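Local atomic coordinates of intimin (Escherichia coli, PDB entry 6TPL), a protein that serves as a bacterial surface adhesin, whose extracellular passenger is built in part from a chain of immunoglobulin-like domains that probably hold its binding tip away from the cell. Residues 114-117 and 121-124. Sequence-based numbering, arbitrary orientation.
Sequences TTAV and QDAI
Asp122 reaches across to the backbone of Val117, where its OD1 accepts the backbone N-H, with 2.9 Å between Asp122 OD1 and Val117 N. The bond is almost straight at the hydrogen (174°), yet it meets the carboxylate on the anti side of OD1, 30° out of the carboxylate plane. CG of Asp122 sits anti to the backbone N (chi1 -170°), which carries OD1 across to the amide of Val117. OD1 also lies against Ala116, 3.5 Å from Ala116 CB, and touches Val117 CG2; the side chains of Val117 and Asp122 cross at roughly a right angle. The second oxygen, OD2, makes a salt bridge with Lys113 NZ in the loop just before strand 115-117, and a magnesium ion lies about 4 Å from the Asp122 side chain, too far for a direct bond to a carboxylate oxygen. Beside the polar grip is a small apolar contact: Ile124 sends its CD1 to Ala116 CB at 3.8 Å, and the same methyl group comes 4.0 Å from Thr115 O. One water links the two backbones, lying 2.8 Å from both Val117 O and Asp122 O. The contact ties together the two sheets of the Ig-like sandwich, at the turn where the chain passes from the short strand 115-117 in one sheet to strand 124-132 in the other. Strand 115-117 pairs in parallel with strand 194-197, whose Phe196 touches both Ala116 and Ile124, while Ile124 begins the strand that runs antiparallel to 163-169 in the other sheet.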
ATOM      1  N   THR A 114       5.238   9.642  -6.061  1.00 10.59           N
ATOM      2  CA  THR A 114       6.065   8.506  -6.445  1.00 10.57           C
ATOM      3  C   THR A 114       7.244   8.891  -7.330  1.00 10.81           C
ATOM      4  O   THR A 114       7.987   8.007  -7.767  1.00 10.87           O
ATOM      5  CB  THR A 114       5.221   7.448  -7.165  1.00 10.70           C
ATOM      6  OG1 THR A 114       4.711   7.985  -8.388  1.00 11.04           O
ATOM      7  CG2 THR A 114       4.043   6.997  -6.303  1.00 17.06           C
ATOM      8  N   THR A 115       7.423  10.176  -7.621  1.00 11.00           N
ATOM      9  CA  THR A 115       8.539  10.628  -8.443  1.00 11.31           C
ATOM     10  C   THR A 115       9.062  11.950  -7.901  1.00 11.37           C
ATOM     11  O   THR A 115       8.330  12.699  -7.255  1.00 11.28           O
ATOM     12  CB  THR A 115       8.147  10.819  -9.921  1.00 11.78           C
ATOM     13  OG1 THR A 115       7.177  11.864 -10.026  1.00 11.94           O
ATOM     14  CG2 THR A 115       7.570   9.541 -10.505  1.00 11.79           C
ATOM     15  N   ALA A 116      10.332  12.238  -8.180  1.00 11.56           N
ATOM     16  CA  ALA A 116      10.940  13.491  -7.751  1.00 11.71           C
ATOM     17  C   ALA A 116      12.206  13.737  -8.558  1.00 12.12           C
ATOM     18  O   ALA A 116      12.766  12.821  -9.170  1.00 12.20           O
ATOM     19  CB  ALA A 116      11.269  13.483  -6.251  1.00 11.32           C
ATOM     20  N   VAL A 117      12.652  14.997  -8.550  1.00 12.44           N
ATOM     21  CA  VAL A 117      13.882  15.372  -9.237  1.00 12.91           C
ATOM     22  C   VAL A 117      15.076  14.970  -8.385  1.00 12.70           C
ATOM     23  O   VAL A 117      15.072  15.154  -7.164  1.00 12.35           O
ATOM     24  CB  VAL A 117      13.911  16.881  -9.526  1.00 13.42           C
ATOM     25  CG1 VAL A 117      15.248  17.271 -10.177  1.00 16.83           C
ATOM     26  CG2 VAL A 117      12.753  17.289 -10.409  1.00 13.72           C
ATOM     27  N   GLN A 121      17.190  18.263  -3.384  1.00 12.66           N
ATOM     28  CA  GLN A 121      16.263  19.186  -2.743  1.00 19.42           C
ATOM     29  C   GLN A 121      14.814  18.740  -2.845  1.00 12.75           C
ATOM     30  O   GLN A 121      14.070  18.871  -1.871  1.00 12.50           O
ATOM     31  CB  GLN A 121      16.416  20.582  -3.373  1.00 22.40           C
ATOM     32  CG  GLN A 121      17.819  21.149  -3.278  1.00 33.02           C
ATOM     33  CD  GLN A 121      18.215  21.487  -1.855  1.00 32.14           C
ATOM     34  OE1 GLN A 121      17.374  21.852  -1.034  1.00 28.24           O
ATOM     35  NE2 GLN A 121      19.503  21.368  -1.557  1.00 30.78           N
ATOM     36  N   ASP A 122      14.397  18.219  -3.999  1.00 12.23           N
ATOM     37  CA  ASP A 122      13.018  17.791  -4.202  1.00 12.00           C
ATOM     38  C   ASP A 122      12.733  16.577  -3.329  1.00 11.44           C
ATOM     39  O   ASP A 122      13.259  15.489  -3.577  1.00 12.62           O
ATOM     40  CB  ASP A 122      12.792  17.461  -5.672  1.00 12.25           C
ATOM     41  CG  ASP A 122      11.330  17.249  -5.996  1.00 12.14           C
ATOM     42  OD1 ASP A 122      11.026  16.868  -7.141  1.00 12.33           O
ATOM     43  OD2 ASP A 122      10.488  17.482  -5.107  1.00 11.92           O
ATOM     44  N   ALA A 123      11.882  16.745  -2.325  1.00 12.14           N
ATOM     45  CA  ALA A 123      11.714  15.752  -1.274  1.00 14.12           C
ATOM     46  C   ALA A 123      10.405  14.985  -1.424  1.00 13.51           C
ATOM     47  O   ALA A 123       9.363  15.558  -1.761  1.00 11.36           O
ATOM     48  CB  ALA A 123      11.771  16.417   0.106  1.00 15.48           C
ATOM     49  N   ILE A 124      10.477  13.678  -1.178  1.00 10.42           N
ATOM     50  CA  ILE A 124       9.304  12.820  -1.060  1.00  9.89           C
ATOM     51  C   ILE A 124       9.049  12.567   0.416  1.00 12.48           C
ATOM     52  O   ILE A 124       9.967  12.201   1.159  1.00 11.41           O
ATOM     53  CB  ILE A 124       9.495  11.503  -1.830  1.00  9.32           C
ATOM     54  CG1 ILE A 124       9.478  11.787  -3.338  1.00  9.71           C
ATOM     55  CG2 ILE A 124       8.395  10.521  -1.458  1.00  9.05           C
ATOM     56  CD1 ILE A 124       9.885  10.628  -4.199  1.00  9.83           C
TER
HETATM   57  O   HOH W   1      15.860  15.011  -4.440  1.00 12.68           O